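Local atomic coordinates of Phenylalanine/tyrosine ammonia-lyase (Rhodosporidium toruloides, PDB entry 1Y2M), a protein that catalyses the non-oxidative deamination of L-phenylalanine and L-tyrosine to trans-cinnamic acid and p-coumaric acid, releasing ammonium, as a homotetramer. Residues Glu49-Ala54 with Ala282-His287; Ala430-Leu435 with Asp518-Leu523; Gln439-Leu444 with Gly469-Ala474; Thr478-His483 with Thr513-Asp518. All coordinates share one frame; numbering follows the deposited sequence.

Interactions 2, 3 and 4 join three helices pairwise: 416-443 to 506-560 in interaction 2, 416-443 to 468-484 in interaction 3, and 468-484 to 506-560 in interaction 4. The centres of interactions 2 and 4 are about 7 Å apart, and those of 2 and 3 about 12 Å. Leu523 connects all three, with CD1 lying 3.6 Å from Ala474 CB and CD2 3.5 Å from Thr478 OG1. Interaction 1 fastens an N-terminal helix to helix 273-303 and meets interaction 4 where Asn517 ND2 probably donates to Ala282 O (3.0 Å). Interaction 3 is the one near an annotated site: the Asp471 side chain is about 5 Å from that of the cinnamate-binding Lys468.

Interaction 1: residues Glu49-Ala54 with Ala282-His287; sequences EKMLAA and ALHDAH
Two torsions aim Met51 and His284 at each other. In Met51, which is selenomethionine in this crystal, the chain bends at its last torsion (chi3 84°) and carries CE to the imidazole of His284. That ring reaches out from the other helix because its CG is anti to the backbone N (chi1 170°). CE arrives at the ring edge, near its plane, and stops 3.5 Å from His284 CD2, while SE lies 3.8 Å from the same carbon. The selenium itself stands oblique to the ring; it is the methyl that meets the edge. SE also comes to 4.3 Å from His287 CD2, again obliquely, which places it by both histidines. Leu52 adds a looser touch, with CD2 4.4 Å from His284 NE2.

A bond at ND1 restrains the rotation of the His284 ring. His284 ND1 donates to Asp285 OD1 at 2.9 Å with an N-H...O angle of 156°; the acceptor lies close to the ring plane, and the carboxylate is met on its anti side but from well out of its own plane. This His-carboxylate bond would probably polarise the imidazole, although Arg77 shares the same OD1 through a salt bridge. His287 ND1 is hydrogen-bonded to Gln44 NE2, and its NE2 to His383 ND1.

Helix 44-52 is thus seated on the N-terminal half of helix 273-303. Helix 69-77 covers Met51 and His284 through Val73, helix 368-391 adds His383 against Met51, and helix 708-714 near the C-terminus packs on Leu52 and His284 through Asn708.

Interaction 2: residues Ala430-Leu435 with Asp518-Leu523; sequences AQIGKL and DVLSLL
Where Gly433 meets Leu520 and Leu523, the flat surface is peptide backbone: no side-chain ring, amide or carboxylate takes part, and both leucines press their methyls on the glycine. Helices 416-443 and 506-560 form a nearly parallel helix-helix pair in the central helical bundle of the PAL/histidase fold. Their short segments are inclined by 15°, with axes 10.1 Å apart. Leu520, its CG anti to the backbone N (chi1 -174°), extends toward the other helix and divides its two methyls between neighbours. CD1 sits 3.6 Å from Gly433 CA, and CD2 is 3.7 Å from Ile432 CG2, the two side chains crossing at about a right angle.

Cut back to an alanine, Leu520 would probably leave a gap between the helices, with Ile432 CG2 deprived of its methyl partner and Gly433 CA keeping only that of Leu523.

Leu289 of helix 273-303 packs on Leu520, while Leu375 of helix 368-391 rests on Ile432. The lack of a side chain at Gly433 lets Leu523 come close. Tightness is greatest at that leucine's methyl: Leu523 CD2 lies 3.4 Å from Gly433 O and 3.5 Å from Gly433 CA, the latter closer than usual carbon-carbon contact.

Interaction 3: residues Gln439-Leu444 with Gly469-Ala474; sequences QLTEML and GLDIAA
The contact ties the last turn of helix 416-443 to the first turns of helix 468-484, close to the cinnamate-binding Lys468, and its polar centre is Thr441 with Asp471. Thr441 OG1 donates to Asp471 OD1 at 2.6 Å, a short bond that uses the syn lone pair of the carboxylate, the side facing its other oxygen. The threonine hydroxyl is placed for this by lying anti to the backbone N (chi1 -160°), and the two side chains cross at about a right angle. A water bridges the second oxygen: it donates to Asp471 OD2 at a short 2.5 Å and to Thr441 O at 2.9 Å. The carboxylate is therefore gripped at both oxygens, which limits its rotation.

Apolar atoms flank this pair. Leu444 slides past the aspartate in the opposite direction, CD1 lying 3.7 Å from Asp471 CB, and Leu440 CD2 meets Ala474 CB at 3.7 Å.

With an asparagine in place of Asp471, the negative charge would be lost, and either the Thr441 hydroxyl or the bridging water would probably lose its acceptor.

Met497 of a neighbouring subunit packs on Asp471. Within the chain, helix 506-560 covers the apolar side, Cys530 against Leu440 and Leu523 against Ala474, while Ile691 and Val695 of helix 691-703 rest on the adjoining Leu470.

Interaction 4: residues Thr478-His483 with Thr513-Asp518; sequences TSELGH and TTESND
Leu481 and Ser516 form the first shell: Leu481 CD2 lies 3.5 Å from Ser516 O and 3.8 Å from Ser516 CB, so one methyl rests on the backbone carbonyl and beside the serine side chain. These two residues also hold the nearest CA atoms of the two segments, 5.9 Å apart. A water adds a polar bridge to the same pair. It donates to Leu481 O at 2.9 Å and accepts from Ser516 OG at 2.7 Å, giving the helical carbonyl a partner across the interface.

A carboxylate pair belongs to the same shell. Glu480 OE2 and Glu515 OE2 stand 3.3 Å apart, both acceptors, so no hydrogen bond joins them, and the two carboxylate planes are turned 86° from one another. Both chains leave the helix with CG anti to the backbone N (chi1 -174° for Glu480) and run extended, which brings their ends together from the two helices.

Further out, arginines of the third subunit hold the carboxylates in place. Its Arg512 and Arg206 each make salt bridges to both glutamates, and its Arg511 reaches Glu480 OE1. Within the chain, Val519 packs on Glu480 and Leu481, while Leu484 rests on Glu515 and Ser516.

Two like charges so near each other would be costly alone. Shared guanidinium groups probably offset that cost and favour the ionised form of both glutamates, consistent with the pair serving as an anionic anchor for arginines of the third subunit.

Interaction 1: residues Glu49-Ala54 with Ala282-His287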
loop_
_atom_site.group_PDB
_atom_site.type_symbol
_atom_site.label_atom_id
_atom_site.label_comp_id
_atom_site.label_asym_id
_atom_site.label_seq_id
_atom_site.Cartn_x
_atom_site.Cartn_y
_atom_site.Cartn_z
ATOM N N GLU B 49 14.862 28.579 10.427
ATOM C CA GLU B 49 15.239 29.747 11.185
ATOM C C GLU B 49 14.152 30.810 11.039
ATOM O O GLU B 49 13.758 31.445 11.998
ATOM C CB GLU B 49 16.563 30.289 10.656
ATOM C CG GLU B 49 17.016 31.531 11.366
ATOM C CD GLU B 49 18.355 32.048 10.841
ATOM O OE1 GLU B 49 18.621 31.933 9.609
ATOM O OE2 GLU B 49 19.138 32.586 11.655
ATOM N N LYS B 50 13.628 30.957 9.824
ATOM C CA LYS B 50 12.625 31.983 9.607
ATOM C C LYS B 50 11.329 31.614 10.300
ATOM O O LYS B 50 10.653 32.457 10.888
ATOM C CB LYS B 50 12.388 32.174 8.123
ATOM C CG LYS B 50 13.608 32.745 7.401
ATOM C CD LYS B 50 13.958 34.197 7.840
ATOM C CE LYS B 50 15.482 34.416 7.939
ATOM N NZ LYS B 50 16.189 34.124 6.646
HETATM N N MSE B 51 10.982 30.344 10.258
HETATM C CA MSE B 51 9.752 29.905 10.964
HETATM C C MSE B 51 9.807 30.158 12.446
HETATM O O MSE B 51 8.856 30.643 13.055
HETATM C CB MSE B 51 9.493 28.404 10.734
HETATM C CG MSE B 51 9.101 28.061 9.356
HETATM SE SE MSE B 51 8.156 26.283 9.393
HETATM C CE MSE B 51 6.274 26.890 9.881
ATOM N N LEU B 52 10.940 29.829 13.040
ATOM C CA LEU B 52 11.105 29.909 14.474
ATOM C C LEU B 52 11.214 31.346 14.923
ATOM O O LEU B 52 11.016 31.632 16.097
ATOM C CB LEU B 52 12.321 29.077 14.933
ATOM C CG LEU B 52 12.205 27.551 14.771
ATOM C CD1 LEU B 52 13.492 26.889 15.202
ATOM C CD2 LEU B 52 11.053 26.941 15.547
ATOM N N ALA B 53 11.533 32.241 13.994
ATOM C CA ALA B 53 11.601 33.682 14.271
ATOM C C ALA B 53 10.225 34.373 14.214
ATOM O O ALA B 53 10.124 35.554 14.516
ATOM C CB ALA B 53 12.555 34.351 13.282
ATOM N N ALA B 54 9.167 33.675 13.805
ATOM C CA ALA B 54 7.831 34.286 13.773
ATOM C C ALA B 54 7.492 34.846 15.158
ATOM O O ALA B 54 7.633 34.127 16.151
ATOM C CB ALA B 54 6.807 33.274 13.379
ATOM N N ALA B 282 2.041 19.981 10.131
ATOM C CA ALA B 282 2.772 18.737 9.880
ATOM C C ALA B 282 4.107 18.981 9.176
ATOM O O ALA B 282 5.139 18.370 9.504
ATOM C CB ALA B 282 1.908 17.770 9.130
ATOM N N LEU B 283 4.116 19.915 8.232
ATOM C CA LEU B 283 5.365 20.229 7.554
ATOM C C LEU B 283 6.365 20.897 8.479
ATOM O O LEU B 283 7.551 20.550 8.491
ATOM C CB LEU B 283 5.105 21.130 6.360
ATOM C CG LEU B 283 6.391 21.455 5.578
ATOM C CD1 LEU B 283 7.092 20.209 5.068
ATOM C CD2 LEU B 283 6.064 22.364 4.405
ATOM N N HIS B 284 5.883 21.853 9.282
ATOM C CA HIS B 284 6.718 22.442 10.331
ATOM C C HIS B 284 7.395 21.363 11.182
ATOM O O HIS B 284 8.630 21.379 11.372
ATOM C CB HIS B 284 5.852 23.368 11.187
ATOM C CG HIS B 284 6.489 23.864 12.444
ATOM N ND1 HIS B 284 6.584 23.094 13.583
ATOM C CD2 HIS B 284 6.965 25.096 12.773
ATOM C CE1 HIS B 284 7.138 23.833 14.545
ATOM N NE2 HIS B 284 7.375 25.041 14.084
ATOM N N ASP B 285 6.616 20.385 11.614
ATOM C CA ASP B 285 7.171 19.386 12.516
ATOM C C ASP B 285 8.156 18.481 11.787
ATOM O O ASP B 285 9.189 18.095 12.338
ATOM C CB ASP B 285 6.022 18.613 13.171
ATOM C CG ASP B 285 5.233 19.437 14.183
ATOM O OD1 ASP B 285 5.659 20.527 14.606
ATOM O OD2 ASP B 285 4.170 18.939 14.589
ATOM N N ALA B 286 7.836 18.171 10.530
ATOM C CA ALA B 286 8.691 17.323 9.694
ATOM C C ALA B 286 10.016 17.985 9.477
ATOM O O ALA B 286 11.048 17.331 9.459
ATOM C CB ALA B 286 8.015 17.011 8.375
ATOM N N HIS B 287 10.029 19.299 9.281
ATOM C CA HIS B 287 11.331 19.981 9.074
ATOM C C HIS B 287 12.242 19.767 10.275
ATOM O O HIS B 287 13.460 19.555 10.160
ATOM C CB HIS B 287 11.140 21.478 8.936
ATOM C CG HIS B 287 10.638 21.947 7.590
ATOM N ND1 HIS B 287 11.216 21.584 6.392
ATOM C CD2 HIS B 287 9.680 22.862 7.288
ATOM C CE1 HIS B 287 10.595 22.220 5.408
ATOM N NE2 HIS B 287 9.662 23.012 5.929
#

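Interaction 2: residues Ala430-Leu435 with Asp518-Leu523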
loop_
_atom_site.group_PDB
_atom_site.type_symbol
_atom_site.label_atom_id
_atom_site.label_comp_id
_atom_site.label_asym_id
_atom_site.label_seq_id
_atom_site.Cartn_x
_atom_site.Cartn_y
_atom_site.Cartn_z
ATOM N N ALA B 430 9.014 8.170 6.550
ATOM C CA ALA B 430 9.319 6.751 6.629
ATOM C C ALA B 430 10.785 6.509 6.235
ATOM O O ALA B 430 11.450 5.634 6.783
ATOM C CB ALA B 430 8.411 5.965 5.723
ATOM N N GLN B 431 11.283 7.269 5.277
ATOM C CA GLN B 431 12.672 7.136 4.842
ATOM C C GLN B 431 13.663 7.638 5.905
ATOM O O GLN B 431 14.715 7.016 6.139
ATOM C CB GLN B 431 12.952 7.855 3.526
ATOM C CG GLN B 431 12.132 7.292 2.361
ATOM C CD GLN B 431 12.275 5.825 2.231
ATOM O OE1 GLN B 431 13.282 5.342 1.706
ATOM N NE2 GLN B 431 11.265 5.074 2.710
ATOM N N ILE B 432 13.356 8.769 6.536
ATOM C CA ILE B 432 14.142 9.239 7.683
ATOM C C ILE B 432 14.134 8.154 8.755
ATOM O O ILE B 432 15.178 7.743 9.274
ATOM C CB ILE B 432 13.547 10.543 8.294
ATOM C CG1 ILE B 432 13.605 11.700 7.286
ATOM C CG2 ILE B 432 14.289 10.902 9.600
ATOM C CD1 ILE B 432 12.819 12.913 7.683
ATOM N N GLY B 433 12.941 7.661 9.103
ATOM C CA GLY B 433 12.835 6.612 10.127
ATOM C C GLY B 433 13.697 5.373 9.780
ATOM O O GLY B 433 14.442 4.854 10.634
ATOM N N LYS B 434 13.612 4.859 8.563
ATOM C CA LYS B 434 14.437 3.723 8.187
ATOM C C LYS B 434 15.924 4.031 8.369
ATOM O O LYS B 434 16.647 3.225 8.927
ATOM C CB LYS B 434 14.105 3.301 6.761
ATOM C CG LYS B 434 14.907 2.111 6.314
ATOM C CD LYS B 434 14.573 0.819 7.044
ATOM C CE LYS B 434 15.366 -0.338 6.438
ATOM N NZ LYS B 434 15.003 -1.752 6.883
ATOM N N LEU B 435 16.380 5.215 7.973
ATOM C CA LEU B 435 17.781 5.582 8.179
ATOM C C LEU B 435 18.210 5.549 9.627
ATOM O O LEU B 435 19.179 4.871 10.010
ATOM C CB LEU B 435 18.031 6.992 7.636
ATOM C CG LEU B 435 19.526 7.391 7.663
ATOM C CD1 LEU B 435 20.363 6.419 6.727
ATOM C CD2 LEU B 435 19.718 8.818 7.274
ATOM N N ASP B 518 4.454 11.765 14.652
ATOM C CA ASP B 518 4.399 11.325 16.030
ATOM C C ASP B 518 5.261 10.079 16.200
ATOM O O ASP B 518 6.108 9.966 17.111
ATOM C CB ASP B 518 2.953 11.009 16.397
ATOM C CG ASP B 518 2.733 10.883 17.913
ATOM O OD1 ASP B 518 3.463 11.539 18.734
ATOM O OD2 ASP B 518 1.772 10.164 18.278
ATOM N N VAL B 519 5.056 9.107 15.306
ATOM C CA VAL B 519 5.852 7.868 15.367
ATOM C C VAL B 519 7.309 8.124 15.160
ATOM O O VAL B 519 8.162 7.515 15.857
ATOM C CB VAL B 519 5.295 6.838 14.410
ATOM C CG1 VAL B 519 6.123 5.562 14.402
ATOM C CG2 VAL B 519 3.848 6.567 14.797
ATOM N N LEU B 520 7.641 8.994 14.201
ATOM C CA LEU B 520 9.061 9.321 13.978
ATOM C C LEU B 520 9.613 9.993 15.230
ATOM O O LEU B 520 10.784 9.784 15.556
ATOM C CB LEU B 520 9.269 10.221 12.760
ATOM C CG LEU B 520 10.733 10.497 12.373
ATOM C CD1 LEU B 520 11.615 9.257 12.304
ATOM C CD2 LEU B 520 10.863 11.208 11.024
ATOM N N SER B 521 8.819 10.818 15.938
ATOM C CA SER B 521 9.312 11.471 17.166
ATOM C C SER B 521 9.640 10.433 18.222
ATOM O O SER B 521 10.591 10.589 18.978
ATOM C CB SER B 521 8.295 12.451 17.688
ATOM O OG SER B 521 8.025 13.501 16.733
ATOM N N LEU B 522 8.837 9.380 18.291
ATOM C CA LEU B 522 9.137 8.299 19.258
ATOM C C LEU B 522 10.463 7.637 18.894
ATOM O O LEU B 522 11.290 7.354 19.768
ATOM C CB LEU B 522 8.044 7.214 19.199
ATOM C CG LEU B 522 6.655 7.600 19.721
ATOM C CD1 LEU B 522 5.595 6.587 19.360
ATOM C CD2 LEU B 522 6.711 7.788 21.224
ATOM N N LEU B 523 10.646 7.354 17.611
ATOM C CA LEU B 523 11.874 6.716 17.121
ATOM C C LEU B 523 13.082 7.604 17.369
ATOM O O LEU B 523 14.151 7.115 17.811
ATOM C CB LEU B 523 11.714 6.378 15.640
ATOM C CG LEU B 523 12.898 5.739 14.954
ATOM C CD1 LEU B 523 13.419 4.551 15.628
ATOM C CD2 LEU B 523 12.598 5.505 13.429
#

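Interaction 3: residues Gln439-Leu444 with Gly469-Ala474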
loop_
_atom_site.group_PDB
_atom_site.type_symbol
_atom_site.label_atom_id
_atom_site.label_comp_id
_atom_site.label_asym_id
_atom_site.label_seq_id
_atom_site.Cartn_x
_atom_site.Cartn_y
_atom_site.Cartn_z
ATOM N N GLN B 439 20.807 3.104 11.632
ATOM C CA GLN B 439 21.975 3.643 12.432
ATOM C C GLN B 439 21.947 3.125 13.864
ATOM O O GLN B 439 22.984 2.682 14.402
ATOM C CB GLN B 439 21.966 5.178 12.473
ATOM C CG GLN B 439 22.202 5.837 11.148
ATOM C CD GLN B 439 21.957 7.323 11.178
ATOM O OE1 GLN B 439 21.465 7.848 12.191
ATOM N NE2 GLN B 439 22.272 8.023 10.067
ATOM N N LEU B 440 20.789 3.236 14.497
ATOM C CA LEU B 440 20.630 2.876 15.895
ATOM C C LEU B 440 20.846 1.367 16.054
ATOM O O LEU B 440 21.577 0.951 16.922
ATOM C CB LEU B 440 19.237 3.241 16.363
ATOM C CG LEU B 440 18.878 2.753 17.780
ATOM C CD1 LEU B 440 19.810 3.350 18.788
ATOM C CD2 LEU B 440 17.463 3.184 18.149
ATOM N N THR B 441 20.261 0.537 15.185
ATOM C CA THR B 441 20.313 -0.907 15.424
ATOM C C THR B 441 21.733 -1.448 15.192
ATOM O O THR B 441 22.164 -2.414 15.823
ATOM C CB THR B 441 19.197 -1.623 14.677
ATOM O OG1 THR B 441 18.987 -2.926 15.293
ATOM C CG2 THR B 441 19.504 -1.739 13.219
ATOM N N GLU B 442 22.507 -0.790 14.337
ATOM C CA GLU B 442 23.914 -1.113 14.166
ATOM C C GLU B 442 24.675 -0.808 15.448
ATOM O O GLU B 442 25.472 -1.614 15.929
ATOM C CB GLU B 442 24.479 -0.331 12.985
ATOM C CG GLU B 442 25.957 -0.592 12.699
ATOM C CD GLU B 442 26.486 0.206 11.520
ATOM O OE1 GLU B 442 25.681 0.787 10.725
ATOM O OE2 GLU B 442 27.741 0.268 11.406
HETATM N N MSE B 443 24.411 0.365 15.990
HETATM C CA MSE B 443 25.054 0.814 17.213
HETATM C C MSE B 443 24.740 -0.088 18.409
HETATM O O MSE B 443 25.574 -0.208 19.301
HETATM C CB MSE B 443 24.659 2.271 17.559
HETATM C CG MSE B 443 25.449 2.838 18.624
HETATM SE SE MSE B 443 25.053 4.765 18.864
HETATM C CE MSE B 443 23.112 4.587 19.220
ATOM N N LEU B 444 23.539 -0.674 18.425
ATOM C CA LEU B 444 23.097 -1.584 19.484
ATOM C C LEU B 444 23.476 -3.053 19.236
ATOM O O LEU B 444 23.064 -3.960 20.006
ATOM C CB LEU B 444 21.585 -1.460 19.660
ATOM C CG LEU B 444 21.130 -0.056 20.100
ATOM C CD1 LEU B 444 19.592 -0.095 20.344
ATOM C CD2 LEU B 444 21.895 0.486 21.253
ATOM N N GLY B 469 15.439 -3.459 24.669
ATOM C CA GLY B 469 14.048 -3.190 24.465
ATOM C C GLY B 469 13.868 -2.060 23.497
ATOM O O GLY B 469 12.959 -2.041 22.670
ATOM N N LEU B 470 14.724 -1.065 23.604
ATOM C CA LEU B 470 14.681 0.079 22.685
ATOM C C LEU B 470 15.043 -0.293 21.236
ATOM O O LEU B 470 14.497 0.239 20.295
ATOM C CB LEU B 470 15.488 1.256 23.209
ATOM C CG LEU B 470 14.977 1.975 24.442
ATOM C CD1 LEU B 470 15.989 3.071 24.881
ATOM C CD2 LEU B 470 13.604 2.573 24.209
ATOM N N ASP B 471 15.953 -1.243 21.067
ATOM C CA ASP B 471 16.264 -1.778 19.736
ATOM C C ASP B 471 14.978 -2.320 19.126
ATOM O O ASP B 471 14.634 -2.037 17.992
ATOM C CB ASP B 471 17.302 -2.908 19.896
ATOM C CG ASP B 471 18.051 -3.225 18.616
ATOM O OD1 ASP B 471 18.137 -2.374 17.681
ATOM O OD2 ASP B 471 18.653 -4.338 18.579
ATOM N N ILE B 472 14.254 -3.098 19.917
ATOM C CA ILE B 472 12.975 -3.686 19.478
ATOM C C ILE B 472 11.934 -2.582 19.242
ATOM O O ILE B 472 11.218 -2.633 18.226
ATOM C CB ILE B 472 12.472 -4.700 20.534
ATOM C CG1 ILE B 472 13.432 -5.901 20.612
ATOM C CG2 ILE B 472 11.043 -5.160 20.234
ATOM C CD1 ILE B 472 13.324 -6.699 21.953
ATOM N N ALA B 473 11.803 -1.615 20.163
ATOM C CA ALA B 473 10.894 -0.498 19.935
ATOM C C ALA B 473 11.174 0.249 18.637
ATOM O O ALA B 473 10.248 0.604 17.927
ATOM C CB ALA B 473 10.896 0.455 21.142
ATOM N N ALA B 474 12.456 0.504 18.333
ATOM C CA ALA B 474 12.833 1.230 17.162
ATOM C C ALA B 474 12.325 0.467 15.937
ATOM O O ALA B 474 11.818 1.053 14.954
ATOM C CB ALA B 474 14.342 1.398 17.117
HETATM O O HOH W 1 20.787 -4.545 17.239
#

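Interaction 4: residues Thr478-His483 with Thr513-Asp518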
loop_
_atom_site.group_PDB
_atom_site.type_symbol
_atom_site.label_atom_id
_atom_site.label_comp_id
_atom_site.label_asym_id
_atom_site.label_seq_id
_atom_site.Cartn_x
_atom_site.Cartn_y
_atom_site.Cartn_z
ATOM N N THR B 478 9.539 1.843 13.173
ATOM C CA THR B 478 9.910 1.871 11.781
ATOM C C THR B 478 8.872 1.096 10.954
ATOM O O THR B 478 8.420 1.561 9.890
ATOM C CB THR B 478 11.341 1.334 11.608
ATOM O OG1 THR B 478 12.213 2.142 12.396
ATOM C CG2 THR B 478 11.790 1.365 10.206
ATOM N N SER B 479 8.434 -0.071 11.429
ATOM C CA SER B 479 7.417 -0.836 10.701
ATOM C C SER B 479 6.153 -0.009 10.556
ATOM O O SER B 479 5.553 0.074 9.491
ATOM C CB SER B 479 7.044 -2.097 11.467
ATOM O OG SER B 479 8.150 -2.988 11.588
ATOM N N GLU B 480 5.750 0.636 11.652
ATOM C CA GLU B 480 4.529 1.457 11.641
ATOM C C GLU B 480 4.613 2.617 10.643
ATOM O O GLU B 480 3.669 2.845 9.876
ATOM C CB GLU B 480 4.188 1.946 13.040
ATOM C CG GLU B 480 2.869 2.666 13.054
ATOM C CD GLU B 480 2.314 2.886 14.468
ATOM O OE1 GLU B 480 2.787 2.189 15.428
ATOM O OE2 GLU B 480 1.420 3.781 14.634
ATOM N N LEU B 481 5.784 3.262 10.591
ATOM C CA LEU B 481 6.017 4.273 9.561
ATOM C C LEU B 481 5.851 3.749 8.148
ATOM O O LEU B 481 5.333 4.455 7.268
ATOM C CB LEU B 481 7.393 4.906 9.718
ATOM C CG LEU B 481 7.527 5.838 10.918
ATOM C CD1 LEU B 481 9.042 6.117 11.244
ATOM C CD2 LEU B 481 6.759 7.139 10.706
ATOM N N GLY B 482 6.312 2.515 7.884
ATOM C CA GLY B 482 6.245 1.963 6.537
ATOM C C GLY B 482 4.793 1.867 6.071
ATOM O O GLY B 482 4.464 2.300 4.979
ATOM N N HIS B 483 3.931 1.268 6.895
ATOM C CA HIS B 483 2.521 1.141 6.504
ATOM C C HIS B 483 1.862 2.498 6.364
ATOM O O HIS B 483 1.054 2.712 5.464
ATOM C CB HIS B 483 1.810 0.258 7.528
ATOM C CG HIS B 483 0.339 0.245 7.402
ATOM N ND1 HIS B 483 -0.482 1.130 8.061
ATOM C CD2 HIS B 483 -0.471 -0.591 6.708
ATOM C CE1 HIS B 483 -1.742 0.852 7.761
ATOM N NE2 HIS B 483 -1.760 -0.214 6.970
ATOM N N THR B 513 -0.007 11.904 7.862
ATOM C CA THR B 513 1.365 12.436 7.973
ATOM C C THR B 513 1.624 12.949 9.414
ATOM O O THR B 513 2.737 12.835 9.889
ATOM C CB THR B 513 1.563 13.547 6.934
ATOM O OG1 THR B 513 1.264 12.988 5.649
ATOM C CG2 THR B 513 2.980 14.130 7.022
ATOM N N THR B 514 0.608 13.526 10.105
ATOM C CA THR B 514 0.734 13.966 11.480
ATOM C C THR B 514 1.031 12.776 12.360
ATOM O O THR B 514 1.863 12.880 13.274
ATOM C CB THR B 514 -0.555 14.683 11.901
ATOM O OG1 THR B 514 -0.753 15.859 11.085
ATOM C CG2 THR B 514 -0.487 15.069 13.332
ATOM N N GLU B 515 0.400 11.619 12.084
ATOM C CA GLU B 515 0.670 10.415 12.867
ATOM C C GLU B 515 2.101 9.943 12.580
ATOM O O GLU B 515 2.818 9.530 13.510
ATOM C CB GLU B 515 -0.328 9.319 12.551
ATOM C CG GLU B 515 -0.147 8.127 13.502
ATOM C CD GLU B 515 -1.209 7.039 13.437
ATOM O OE1 GLU B 515 -2.240 7.172 12.704
ATOM O OE2 GLU B 515 -1.011 6.011 14.148
ATOM N N SER B 516 2.547 10.007 11.318
ATOM C CA SER B 516 3.929 9.639 11.029
ATOM C C SER B 516 4.911 10.564 11.748
ATOM O O SER B 516 5.933 10.105 12.270
ATOM C CB SER B 516 4.230 9.658 9.542
ATOM O OG SER B 516 3.508 8.610 8.916
ATOM N N ASN B 517 4.591 11.858 11.871
ATOM C CA ASN B 517 5.434 12.745 12.677
ATOM C C ASN B 517 5.557 12.234 14.087
ATOM O O ASN B 517 6.650 12.240 14.667
ATOM C CB ASN B 517 4.990 14.220 12.735
ATOM C CG ASN B 517 5.300 14.995 11.488
ATOM O OD1 ASN B 517 6.289 14.729 10.817
ATOM N ND2 ASN B 517 4.496 16.051 11.223
ATOM N N ASP B 518 4.454 11.765 14.652
ATOM C CA ASP B 518 4.399 11.325 16.030
ATOM C C ASP B 518 5.261 10.079 16.200
ATOM O O ASP B 518 6.108 9.966 17.111
ATOM C CB ASP B 518 2.953 11.009 16.397
ATOM C CG ASP B 518 2.733 10.883 17.913
ATOM O OD1 ASP B 518 3.463 11.539 18.734
ATOM O OD2 ASP B 518 1.772 10.164 18.278
HETATM O O HOH W 2 5.387 7.392 7.409
#